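Local coordinates for protein arylamine n-acetyltransferase NAT (Mycobacterium tuberculosis, PDB 4BGF) that transfers an acetyl group from acetyl-coenzyme A to the amino group of arylamines, probably through an acetyl-enzyme intermediate as in other members of its family, at residues Asp23-Leu28 with Tyr79-Leu84; Thr35-Asn40 with Phe253-Ala258; Gly46-Asp51 with Ala196-Ala201; Glu152-Glu157 with Phe163-Met168; Asp225-Val228 with Gly233-Lys236. One frame throughout, in Å; residues are numbered along the deposited sequence.

How the interactions relate
Interactions 1, 2 and 3 open one after another along the chain, and their segments lie largely on or beside helices. Helix 22-35 carries one side of interaction 1 and leads straight into strand 38-39 of interaction 2. Interactions 4 and 5 are hairpins between neighbouring strands, one in each of the two antiparallel sheets. Interactions 2 and 5 touch where F253 packs on L226. Their centres are about 18 Å apart, and both reach the five-stranded sheet. Interactions 1 and 5 lie on opposite sides of the chain's centre, their centres about 31 Å apart. Interaction 2 draws the chain after helix 242-251 onto the early helical part beside the five-stranded sheet, joining the two.

Interaction 1 of 5, residues Asp23-Leu28 with Tyr79-Leu84; sequences DVLQDL and YVLAEL
L25 and L81 touch through their branch ends. Methyl CD1 of L25 lies 3.7 Å from CD1 of L81 and 3.8 Å from CD2 of L81. The two side chains cross at about a right angle. Neither starts out aimed at the other helix, and only the ends close in. With CG anti to N (chi1 -179°) and chi2 at 68°, CD1 is the branch of L25 brought against both L81 methyls. A second apolar pair is L28 with L84, which reach toward each other tip to tip, with L28 CD1 4.1 Å from L84 CD1. L28 CD1 also approaches L81 CD2 at 4.3 Å, linking the two pairs into one leucine cluster. This is helix-helix packing between helix 22-35 and the C-terminal part of helix 70-83, with L84 near its end, in the N-terminal helical bundle known from the arylamine N-acetyltransferase fold. The helices keep some distance, with L25 CA 8.2 Å from L81 CA. Around the cluster, F9 of helix 5-11 touches L28, V88 of strand 87-95 touches L81, and P138 touches L25. No hydrogen bond crosses the interface; Q26 bonds S137 OG and T136 O beside it.

Interaction 2 of 5, residues Thr35-Asn40 with Phe253-Ala258; sequences TIPFEN and FGINVA
P37 wedges against F253 and I255, where the chain leaving helix 242-251 passes the short, weakly bonded strand 38-39, outermost in the five-stranded antiparallel sheet. CG of the proline ring lies 3.5 Å from F253 O and 3.7 Å from I255 CG1. P37 CB faces F253 CB at 4.4 Å. E39 meets the same isoleucine: E39 CB is 3.8 Å from I255 CD1. I255 crosses both side chains at a slant, with CG1 on the proline and CD1 on the glutamate. Chi1 of E39 (57°) sets CG between N and the carbonyl carbon, and the chain bends at chi2. CB and CG then lie by I255 CD1, while the carboxylate turns to its salt-bridge partner R66. All four residues are buried, with no hydrogen bond between the segments. Beyond them, G254 leaves helical angles with positive phi (76°) as the chain turns out of helix 242-251. The backbone of I255 bonds to L249 and that of N256 to R65. The F253 ring packs on A210 and V212 of the sheet, and P37 O accepts a bond from H73 NE2. The E39 carboxylate also bonds L41 N, and its OE2, held by R66 NE and G67 N, has I255 CG2 3.5 Å away.

Interaction 3 of 5, residues Gly46-Asp51 with Ala196-Ala201; sequences GVPVDD and ASTHPA
The loop between helices 41-44 and 54-63 is fastened to the C-terminal end of helix 186-198, where V49 meets S197. V49 N donates to S197 OG at 2.9 Å, and the bond is almost straight, 175° at the hydrogen. The serine hydroxyl is placed for this by chi1 of 62°, which sets OG between its own backbone N and carbonyl carbon. OG also bonds S193 O, one turn earlier in the helix. S193 OG in turn bonds V49 O, so the amide N and the carbonyl of V49 both end on serines of the helix. Next to this polar grip is an apolar one. The P48 ring crosses T198 at about a right angle, with P48 CG 3.5 Å and P48 CB 3.6 Å from T198 CG2. The hydroxyl OG1 of T198 is bonded to W194 O. A Schellman motif at G46 ends helix 41-44 and leads the chain into this loop. Y69 touches both V49 and S197. The chemistry implies that S197 OG serves two partners: a carbonyl can only accept, so the hydroxyl gives its proton to S193 O and offers a lone pair to V49 N.

Interaction 4 of 5, residues Glu152-Glu157 with Phe163-Met168; sequences EPYRLE and FVLQAM
Strands 154-159 and 162-168 form a beta hairpin at one margin of the seven-stranded antiparallel sheet. Pairing runs from Y154 with A167 to E157 with V164, and M168 N to P153 O, 3.0 Å, extends it just before the first strand. In the hydrogen-bonded pairs R155-Q166 and E157-V164, Q166 N reaches R155 O at 2.7 Å and V164 N reaches E157 O at 2.8 Å, each with its reverse bond.

On the face of R155, E157, V164 and Q166, a single amide oxygen is gripped twice. R155 NE and NH2 both donate to Q166 OE1, at 3.0 and 2.8 Å, side-on and in the guanidinium plane, with the amide plane only 26° off. R155 runs extended to CD and bends at chi3 (82°), which turns both nitrogens to Q166 OE1, with Q166 extended beyond CG. Over the guanidinium sits E157 OE2, 3.1 Å from R155 NE, a charge contact to which no N-H points. Q166 NE2 bonds T175 OG1, which helps fix the amide's rotation, and W173 makes a cation-pi contact with R155.

On the other face, A167 CB lies over the Y154 ring, 3.6 Å from its centroid, a CH-pi contact. L165 CD2 touches the ring edge, 4.0 Å from Y154 CD2. The phenol oxygen bonds Q133 O. This antiparallel hairpin at a sheet edge has one face buried (Y154, L156, L165, A167) and the other carrying R155, E157 and Q166.

Interaction 5 of 5, residues Asp225-Val228 with Gly233-Lys236; sequences DLAV and GTEK
Strands 225-228 and 233-236 run antiparallel, their axes 4.8 Å apart at closest approach and their directions at 151°. V228 and E235 form a hydrogen-bonded pair: V228 N donates to E235 O at 3.2 Å, and E235 N donates to V228 O at 3.1 Å. A227 faces K236 as a non-hydrogen-bonded pair. Weaker CA-H...O contacts fill in between, the shortest from T234 CA to V228 O at 3.3 Å. K236 CA makes another to L226 O, 3.5 Å. Farther along, L226 also pairs through its backbone with I237.

The side chains add little across the pair. A227 CB is 4.2 Å from T234 CG2 and 4.4 Å from K236 CG. T234 CG2, trans to its own N, lies 3.7 Å from V228 O. The long chain of K236 then leads away from the other strand. V228 is buried on the opposite face to A227 and packs on A217 and W219 of strand 217-222, while L226 touches W219 and L221. This hairpin closes one side of the five-stranded sheet. The two segments are therefore held chiefly by the two backbone hydrogen bonds between V228 and E235, helped by the CA-H...O contacts, with the charged ends of E235 and K236 on the protein surface.

Interaction 1 of 5, residues Asp23-Leu28 with Tyr79-Leu84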
# COMPACT_ATOMS: atom_id res chain seq x y z
N ASP A 23 0.46 4.01 -19.76
CA ASP A 23 -0.13 5.24 -19.22
C ASP A 23 -1.41 5.01 -18.46
O ASP A 23 -1.71 5.70 -17.50
CB ASP A 23 -0.41 6.18 -20.35
CG ASP A 23 0.73 6.26 -21.26
OD1 ASP A 23 0.80 5.41 -22.18
OD2 ASP A 23 1.59 7.12 -21.00
N VAL A 24 -2.18 4.03 -18.89
CA VAL A 24 -3.27 3.60 -18.05
C VAL A 24 -2.70 3.00 -16.74
O VAL A 24 -3.30 3.15 -15.69
CB VAL A 24 -4.13 2.61 -18.83
CG1 VAL A 24 -5.14 1.96 -17.93
CG2 VAL A 24 -4.83 3.35 -19.94
N LEU A 25 -1.55 2.35 -16.79
CA LEU A 25 -1.00 1.77 -15.59
C LEU A 25 -0.59 2.91 -14.65
O LEU A 25 -0.86 2.87 -13.46
CB LEU A 25 0.17 0.83 -15.91
CG LEU A 25 0.82 0.12 -14.72
CD1 LEU A 25 -0.11 -0.89 -14.06
CD2 LEU A 25 2.12 -0.51 -15.14
N GLN A 26 0.03 3.94 -15.21
CA GLN A 26 0.45 5.09 -14.42
C GLN A 26 -0.75 5.83 -13.79
O GLN A 26 -0.73 6.16 -12.61
CB GLN A 26 1.30 6.02 -15.31
CG GLN A 26 1.52 7.45 -14.80
CD GLN A 26 2.50 7.56 -13.66
OE1 GLN A 26 3.65 7.91 -13.84
NE2 GLN A 26 2.03 7.28 -12.47
N ASP A 27 -1.81 6.06 -14.58
CA ASP A 27 -2.99 6.80 -14.11
C ASP A 27 -3.79 6.06 -13.04
O ASP A 27 -4.38 6.67 -12.14
CB ASP A 27 -3.93 7.10 -15.29
CG ASP A 27 -3.30 8.05 -16.32
OD1 ASP A 27 -2.15 8.49 -16.11
OD2 ASP A 27 -3.98 8.36 -17.32
N LEU A 28 -3.85 4.75 -13.17
CA LEU A 28 -4.60 3.97 -12.23
C LEU A 28 -3.92 3.99 -10.89
O LEU A 28 -4.58 4.13 -9.88
CB LEU A 28 -4.75 2.55 -12.71
CG LEU A 28 -5.83 2.38 -13.75
CD1 LEU A 28 -5.71 0.98 -14.25
CD2 LEU A 28 -7.21 2.63 -13.15
N TYR A 79 -5.99 -7.90 -9.27
CA TYR A 79 -7.20 -8.32 -9.94
C TYR A 79 -7.69 -7.32 -10.97
O TYR A 79 -8.23 -7.71 -12.00
CB TYR A 79 -8.30 -8.53 -8.92
CG TYR A 79 -8.01 -9.67 -8.00
CD1 TYR A 79 -7.52 -10.87 -8.48
CD2 TYR A 79 -8.22 -9.55 -6.65
CE1 TYR A 79 -7.25 -11.91 -7.63
CE2 TYR A 79 -7.94 -10.58 -5.79
CZ TYR A 79 -7.45 -11.74 -6.29
OH TYR A 79 -7.19 -12.77 -5.42
N VAL A 80 -7.55 -6.02 -10.69
CA VAL A 80 -7.92 -5.01 -11.66
C VAL A 80 -7.07 -5.06 -12.93
O VAL A 80 -7.61 -5.02 -14.03
CB VAL A 80 -7.91 -3.58 -11.06
CG1 VAL A 80 -8.08 -2.54 -12.14
CG2 VAL A 80 -9.00 -3.47 -10.07
N LEU A 81 -5.75 -5.17 -12.79
CA LEU A 81 -4.86 -5.22 -13.95
C LEU A 81 -5.02 -6.48 -14.77
O LEU A 81 -4.87 -6.45 -15.98
CB LEU A 81 -3.41 -5.08 -13.52
CG LEU A 81 -3.11 -3.80 -12.76
CD1 LEU A 81 -1.66 -3.79 -12.43
CD2 LEU A 81 -3.47 -2.59 -13.57
N ALA A 82 -5.32 -7.59 -14.12
CA ALA A 82 -5.56 -8.83 -14.83
C ALA A 82 -6.85 -8.73 -15.63
O ALA A 82 -6.87 -9.11 -16.78
CB ALA A 82 -5.62 -9.94 -13.86
N GLU A 83 -7.91 -8.20 -15.04
CA GLU A 83 -9.20 -8.03 -15.73
C GLU A 83 -9.12 -7.10 -16.94
O GLU A 83 -10.00 -7.12 -17.80
CB GLU A 83 -10.27 -7.48 -14.78
N LEU A 84 -8.08 -6.30 -17.01
CA LEU A 84 -7.93 -5.36 -18.11
C LEU A 84 -7.05 -5.90 -19.21
O LEU A 84 -6.92 -5.26 -20.25
CB LEU A 84 -7.36 -4.06 -17.58
CG LEU A 84 -8.37 -3.16 -16.87
CD1 LEU A 84 -7.64 -2.00 -16.32
CD2 LEU A 84 -9.45 -2.69 -17.78

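Interaction 2 of 5, residues Thr35-Asn40 with Phe253-Ala258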
# COMPACT_ATOMS: atom_id res chain seq x y z
N THR A 35 -7.01 7.86 -3.39
CA THR A 35 -8.35 7.70 -2.86
C THR A 35 -8.52 6.54 -1.89
O THR A 35 -9.26 6.69 -0.92
CB THR A 35 -9.39 7.56 -3.97
OG1 THR A 35 -9.24 6.29 -4.59
CG2 THR A 35 -9.25 8.67 -5.03
N ILE A 36 -7.88 5.40 -2.14
CA ILE A 36 -7.96 4.28 -1.21
C ILE A 36 -6.75 4.32 -0.28
O ILE A 36 -5.62 4.18 -0.71
CB ILE A 36 -8.07 2.92 -1.95
CG1 ILE A 36 -9.11 2.99 -3.04
CG2 ILE A 36 -8.40 1.79 -0.96
CD1 ILE A 36 -9.32 1.69 -3.75
N PRO A 37 -6.99 4.58 1.01
CA PRO A 37 -5.90 4.75 1.95
C PRO A 37 -5.27 3.43 2.37
O PRO A 37 -5.78 2.36 2.10
CB PRO A 37 -6.57 5.40 3.15
CG PRO A 37 -7.91 4.89 3.12
CD PRO A 37 -8.28 4.71 1.69
N PHE A 38 -4.11 3.53 2.98
CA PHE A 38 -3.53 2.41 3.69
C PHE A 38 -4.11 2.62 5.07
O PHE A 38 -4.28 3.76 5.50
CB PHE A 38 -2.01 2.48 3.61
CG PHE A 38 -1.29 1.44 4.42
CD1 PHE A 38 -1.11 1.61 5.77
CD2 PHE A 38 -0.74 0.33 3.83
CE1 PHE A 38 -0.44 0.68 6.51
CE2 PHE A 38 -0.05 -0.60 4.57
CZ PHE A 38 0.11 -0.42 5.91
N GLU A 39 -4.57 1.53 5.66
CA GLU A 39 -5.07 1.50 7.04
C GLU A 39 -5.05 0.04 7.53
O GLU A 39 -5.10 -0.88 6.72
CB GLU A 39 -6.50 2.04 7.14
CG GLU A 39 -7.52 1.27 6.25
CD GLU A 39 -8.73 0.70 6.97
OE1 GLU A 39 -8.59 -0.17 7.85
OE2 GLU A 39 -9.84 1.12 6.64
N ASN A 40 -4.95 -0.18 8.83
CA ASN A 40 -4.88 -1.53 9.40
C ASN A 40 -5.92 -1.67 10.47
O ASN A 40 -5.74 -2.41 11.41
CB ASN A 40 -3.52 -1.77 10.06
CG ASN A 40 -3.28 -0.83 11.24
OD1 ASN A 40 -3.72 0.30 11.22
ND2 ASN A 40 -2.60 -1.32 12.26
N PHE A 253 -8.16 10.93 5.85
CA PHE A 253 -7.84 9.69 5.16
C PHE A 253 -9.05 9.13 4.45
O PHE A 253 -8.92 8.20 3.67
CB PHE A 253 -7.21 8.65 6.08
CG PHE A 253 -5.83 9.00 6.53
CD1 PHE A 253 -4.73 8.69 5.77
CD2 PHE A 253 -5.64 9.63 7.73
CE1 PHE A 253 -3.49 9.00 6.20
CE2 PHE A 253 -4.39 9.95 8.16
CZ PHE A 253 -3.31 9.63 7.38
N GLY A 254 -10.22 9.68 4.71
CA GLY A 254 -11.40 9.33 3.93
C GLY A 254 -12.01 7.98 4.25
O GLY A 254 -12.85 7.47 3.49
N ILE A 255 -11.60 7.39 5.36
CA ILE A 255 -12.03 6.06 5.75
C ILE A 255 -13.49 6.07 6.21
O ILE A 255 -13.88 6.88 7.05
CB ILE A 255 -11.09 5.51 6.88
CG1 ILE A 255 -9.66 5.40 6.35
CG2 ILE A 255 -11.53 4.14 7.36
CD1 ILE A 255 -8.60 5.16 7.38
N ASN A 256 -14.30 5.17 5.68
CA ASN A 256 -15.65 5.00 6.20
C ASN A 256 -15.64 4.30 7.56
O ASN A 256 -15.84 3.11 7.70
CB ASN A 256 -16.50 4.25 5.19
CG ASN A 256 -17.96 4.41 5.44
OD1 ASN A 256 -18.38 5.34 6.12
ND2 ASN A 256 -18.74 3.55 4.85
N VAL A 257 -15.36 5.10 8.58
CA VAL A 257 -15.28 4.62 9.94
C VAL A 257 -16.61 4.14 10.51
O VAL A 257 -16.64 3.50 11.54
CB VAL A 257 -14.73 5.71 10.85
CG1 VAL A 257 -13.25 5.90 10.57
CG2 VAL A 257 -15.53 7.00 10.71
N ALA A 258 -17.71 4.46 9.84
CA ALA A 258 -19.00 3.98 10.30
C ALA A 258 -19.14 2.50 9.98
O ALA A 258 -19.97 1.80 10.55
CB ALA A 258 -20.08 4.74 9.66

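Interaction 3 of 5, residues Gly46-Asp51 with Ala196-Ala201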
# COMPACT_ATOMS: atom_id res chain seq x y z
N GLY A 46 -8.87 -6.78 15.90
CA GLY A 46 -9.00 -8.22 16.02
C GLY A 46 -9.74 -8.92 14.90
O GLY A 46 -10.34 -9.98 15.11
N VAL A 47 -9.70 -8.31 13.72
CA VAL A 47 -10.39 -8.79 12.55
C VAL A 47 -9.36 -9.15 11.50
O VAL A 47 -9.00 -8.32 10.69
CB VAL A 47 -11.33 -7.70 11.98
CG1 VAL A 47 -12.06 -8.16 10.70
CG2 VAL A 47 -12.34 -7.25 13.00
N PRO A 48 -8.89 -10.40 11.48
CA PRO A 48 -7.78 -10.74 10.56
C PRO A 48 -8.02 -10.41 9.08
O PRO A 48 -9.10 -10.02 8.67
CB PRO A 48 -7.61 -12.25 10.77
CG PRO A 48 -8.16 -12.51 12.15
CD PRO A 48 -9.32 -11.56 12.27
N VAL A 49 -6.96 -10.51 8.30
CA VAL A 49 -7.06 -10.42 6.86
C VAL A 49 -6.58 -11.76 6.35
O VAL A 49 -5.38 -11.98 6.29
CB VAL A 49 -6.23 -9.26 6.28
CG1 VAL A 49 -6.23 -9.29 4.78
CG2 VAL A 49 -6.76 -7.93 6.74
N ASP A 50 -7.49 -12.66 6.01
CA ASP A 50 -7.06 -13.91 5.42
C ASP A 50 -7.86 -14.30 4.17
O ASP A 50 -7.60 -15.33 3.57
CB ASP A 50 -6.95 -15.03 6.48
CG ASP A 50 -8.28 -15.65 6.83
OD1 ASP A 50 -9.26 -14.90 7.00
OD2 ASP A 50 -8.32 -16.90 6.95
N ASP A 51 -8.81 -13.48 3.76
CA ASP A 51 -9.51 -13.71 2.49
C ASP A 51 -8.96 -12.67 1.50
O ASP A 51 -9.13 -11.49 1.70
CB ASP A 51 -11.05 -13.60 2.70
CG ASP A 51 -11.88 -14.12 1.52
OD1 ASP A 51 -11.37 -14.27 0.39
OD2 ASP A 51 -13.07 -14.37 1.73
N ALA A 196 0.72 -11.43 9.49
CA ALA A 196 0.66 -9.96 9.57
C ALA A 196 -0.53 -9.42 10.39
O ALA A 196 -0.40 -8.44 11.10
CB ALA A 196 0.63 -9.34 8.15
N SER A 197 -1.69 -10.04 10.26
CA SER A 197 -2.91 -9.52 10.87
C SER A 197 -3.38 -10.29 12.11
O SER A 197 -4.47 -10.02 12.60
CB SER A 197 -4.02 -9.49 9.83
OG SER A 197 -4.30 -10.79 9.37
N THR A 198 -2.60 -11.26 12.58
CA THR A 198 -2.91 -12.00 13.81
C THR A 198 -1.76 -12.18 14.83
O THR A 198 -2.03 -12.30 16.02
CB THR A 198 -3.54 -13.43 13.55
OG1 THR A 198 -2.62 -14.31 12.91
CG2 THR A 198 -4.78 -13.36 12.71
N HIS A 199 -0.49 -12.21 14.42
CA HIS A 199 0.56 -12.45 15.40
C HIS A 199 0.71 -11.24 16.33
O HIS A 199 0.78 -10.12 15.86
CB HIS A 199 1.89 -12.80 14.75
CG HIS A 199 2.93 -13.28 15.74
ND1 HIS A 199 3.92 -12.43 16.19
CD2 HIS A 199 3.15 -14.46 16.35
CE1 HIS A 199 4.70 -13.08 17.02
NE2 HIS A 199 4.27 -14.32 17.15
N PRO A 200 0.77 -11.47 17.66
CA PRO A 200 0.65 -10.40 18.65
C PRO A 200 1.83 -9.46 18.70
O PRO A 200 1.77 -8.47 19.40
CB PRO A 200 0.51 -11.18 19.98
CG PRO A 200 1.18 -12.43 19.74
CD PRO A 200 0.83 -12.78 18.34
N ALA A 201 2.88 -9.77 17.96
CA ALA A 201 4.04 -8.90 17.87
C ALA A 201 4.06 -8.12 16.54
O ALA A 201 5.05 -7.46 16.21
CB ALA A 201 5.27 -9.72 17.99

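Interaction 4 of 5, residues Glu152-Glu157 with Phe163-Met168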
# COMPACT_ATOMS: atom_id res chain seq x y z
N GLU A 152 9.25 11.41 -5.56
CA GLU A 152 10.69 11.26 -5.50
C GLU A 152 11.10 10.21 -6.51
O GLU A 152 10.27 9.41 -6.92
CB GLU A 152 11.11 10.81 -4.09
CG GLU A 152 10.51 11.66 -2.96
CD GLU A 152 9.23 11.08 -2.41
OE1 GLU A 152 8.63 10.24 -3.10
OE2 GLU A 152 8.82 11.48 -1.30
N PRO A 153 12.38 10.21 -6.93
CA PRO A 153 12.80 9.11 -7.82
C PRO A 153 13.20 7.85 -7.04
O PRO A 153 13.69 7.91 -5.90
CB PRO A 153 14.04 9.69 -8.52
CG PRO A 153 13.99 11.13 -8.27
CD PRO A 153 13.39 11.26 -6.93
N TYR A 154 12.98 6.71 -7.69
CA TYR A 154 13.24 5.41 -7.11
C TYR A 154 14.30 4.68 -7.91
O TYR A 154 14.64 5.06 -9.03
CB TYR A 154 11.96 4.57 -7.03
CG TYR A 154 11.05 4.94 -5.88
CD1 TYR A 154 10.58 6.23 -5.74
CD2 TYR A 154 10.66 4.00 -4.93
CE1 TYR A 154 9.76 6.58 -4.71
CE2 TYR A 154 9.84 4.35 -3.89
CZ TYR A 154 9.40 5.64 -3.79
OH TYR A 154 8.59 6.02 -2.77
N ARG A 155 14.81 3.63 -7.30
CA ARG A 155 15.86 2.85 -7.89
C ARG A 155 15.80 1.40 -7.35
O ARG A 155 15.42 1.19 -6.20
CB ARG A 155 17.19 3.51 -7.56
CG ARG A 155 18.40 2.74 -7.94
CD ARG A 155 19.67 3.53 -7.68
NE ARG A 155 20.09 3.45 -6.28
CZ ARG A 155 21.22 3.98 -5.80
NH1 ARG A 155 22.06 4.63 -6.58
NH2 ARG A 155 21.52 3.84 -4.53
N LEU A 156 16.16 0.43 -8.20
CA LEU A 156 16.34 -0.97 -7.82
C LEU A 156 17.82 -1.29 -7.87
O LEU A 156 18.51 -0.81 -8.76
CB LEU A 156 15.63 -1.89 -8.79
CG LEU A 156 14.11 -1.98 -8.68
CD1 LEU A 156 13.45 -2.04 -10.03
CD2 LEU A 156 13.71 -3.16 -7.87
N GLU A 157 18.31 -2.09 -6.94
CA GLU A 157 19.71 -2.47 -6.92
C GLU A 157 19.76 -3.96 -6.73
O GLU A 157 18.82 -4.56 -6.24
CB GLU A 157 20.49 -1.72 -5.83
CG GLU A 157 20.58 -0.17 -6.05
CD GLU A 157 21.64 0.29 -7.05
OE1 GLU A 157 21.83 -0.38 -8.07
OE2 GLU A 157 22.27 1.36 -6.83
N PHE A 163 16.64 -8.32 -5.52
CA PHE A 163 16.79 -6.90 -5.78
C PHE A 163 16.35 -6.15 -4.50
O PHE A 163 15.78 -6.74 -3.58
CB PHE A 163 15.94 -6.50 -7.01
CG PHE A 163 16.24 -7.30 -8.25
CD1 PHE A 163 17.23 -6.89 -9.13
CD2 PHE A 163 15.55 -8.47 -8.53
CE1 PHE A 163 17.53 -7.63 -10.27
CE2 PHE A 163 15.85 -9.21 -9.67
CZ PHE A 163 16.84 -8.79 -10.54
N VAL A 164 16.67 -4.86 -4.42
CA VAL A 164 16.13 -4.03 -3.35
C VAL A 164 15.56 -2.79 -3.97
O VAL A 164 16.13 -2.23 -4.91
CB VAL A 164 17.17 -3.64 -2.23
CG1 VAL A 164 17.59 -4.84 -1.44
CG2 VAL A 164 18.36 -2.99 -2.79
N LEU A 165 14.42 -2.37 -3.43
CA LEU A 165 13.78 -1.15 -3.87
C LEU A 165 14.19 0.03 -2.98
O LEU A 165 13.98 -0.02 -1.78
CB LEU A 165 12.26 -1.29 -3.87
CG LEU A 165 11.64 -0.03 -4.46
CD1 LEU A 165 11.56 -0.16 -5.96
CD2 LEU A 165 10.32 0.20 -3.90
N GLN A 166 14.72 1.08 -3.61
CA GLN A 166 15.18 2.31 -2.95
C GLN A 166 14.39 3.54 -3.37
O GLN A 166 14.00 3.66 -4.52
CB GLN A 166 16.67 2.54 -3.22
CG GLN A 166 17.53 1.56 -2.45
CD GLN A 166 19.01 1.73 -2.62
OE1 GLN A 166 19.48 2.14 -3.68
NE2 GLN A 166 19.76 1.38 -1.59
N ALA A 167 14.15 4.44 -2.41
CA ALA A 167 13.58 5.77 -2.66
C ALA A 167 14.55 6.88 -2.25
O ALA A 167 15.23 6.77 -1.23
CB ALA A 167 12.31 5.95 -1.92
N MET A 168 14.60 7.95 -3.05
CA MET A 168 15.41 9.12 -2.76
C MET A 168 14.62 10.01 -1.82
O MET A 168 13.76 10.75 -2.27
CB MET A 168 15.72 9.84 -4.06
CG MET A 168 16.45 11.16 -3.93
SD MET A 168 17.90 11.06 -2.87
CE MET A 168 19.03 10.06 -3.82

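Interaction 5 of 5, residues Asp225-Val228 with Gly233-Lys236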
# COMPACT_ATOMS: atom_id res chain seq x y z
N ASP A 225 0.05 10.42 15.98
CA ASP A 225 0.98 11.33 15.37
C ASP A 225 0.78 11.36 13.88
O ASP A 225 1.15 10.43 13.17
CB ASP A 225 2.41 10.93 15.69
CG ASP A 225 2.72 10.99 17.17
OD1 ASP A 225 2.78 12.11 17.71
OD2 ASP A 225 2.92 9.93 17.80
N LEU A 226 0.22 12.48 13.44
CA LEU A 226 0.04 12.79 12.04
C LEU A 226 1.27 13.39 11.42
O LEU A 226 2.07 14.06 12.09
CB LEU A 226 -1.08 13.81 11.93
CG LEU A 226 -1.67 14.10 10.56
CD1 LEU A 226 -1.99 12.85 9.75
CD2 LEU A 226 -2.92 14.91 10.70
N ALA A 227 1.39 13.20 10.12
CA ALA A 227 2.52 13.72 9.36
C ALA A 227 2.17 13.91 7.88
O ALA A 227 1.39 13.17 7.30
CB ALA A 227 3.76 12.80 9.54
N VAL A 228 2.73 14.97 7.31
CA VAL A 228 2.64 15.22 5.88
C VAL A 228 4.02 15.55 5.37
O VAL A 228 4.62 16.56 5.76
CB VAL A 228 1.72 16.40 5.56
CG1 VAL A 228 1.31 16.37 4.10
CG2 VAL A 228 0.51 16.31 6.41
N GLY A 233 9.70 19.64 3.36
CA GLY A 233 9.92 18.84 4.54
C GLY A 233 8.61 18.42 5.13
O GLY A 233 7.59 18.48 4.48
N THR A 234 8.67 18.01 6.39
CA THR A 234 7.60 17.28 7.03
C THR A 234 6.99 18.04 8.18
O THR A 234 7.68 18.48 9.09
CB THR A 234 8.13 15.94 7.59
OG1 THR A 234 8.79 15.23 6.54
CG2 THR A 234 7.01 15.08 8.16
N GLU A 235 5.67 18.19 8.12
CA GLU A 235 4.91 18.85 9.15
C GLU A 235 4.27 17.83 10.08
O GLU A 235 3.44 17.04 9.66
CB GLU A 235 3.84 19.70 8.49
CG GLU A 235 2.65 19.95 9.35
CD GLU A 235 1.54 20.56 8.57
OE1 GLU A 235 1.85 21.33 7.65
OE2 GLU A 235 0.36 20.24 8.88
N LYS A 236 4.61 17.89 11.36
CA LYS A 236 4.14 16.90 12.31
C LYS A 236 3.20 17.48 13.34
O LYS A 236 3.33 18.63 13.75
CB LYS A 236 5.33 16.30 13.03
CG LYS A 236 6.20 15.42 12.17
CD LYS A 236 7.57 15.20 12.80
CE LYS A 236 7.50 14.52 14.17
NZ LYS A 236 8.84 14.32 14.82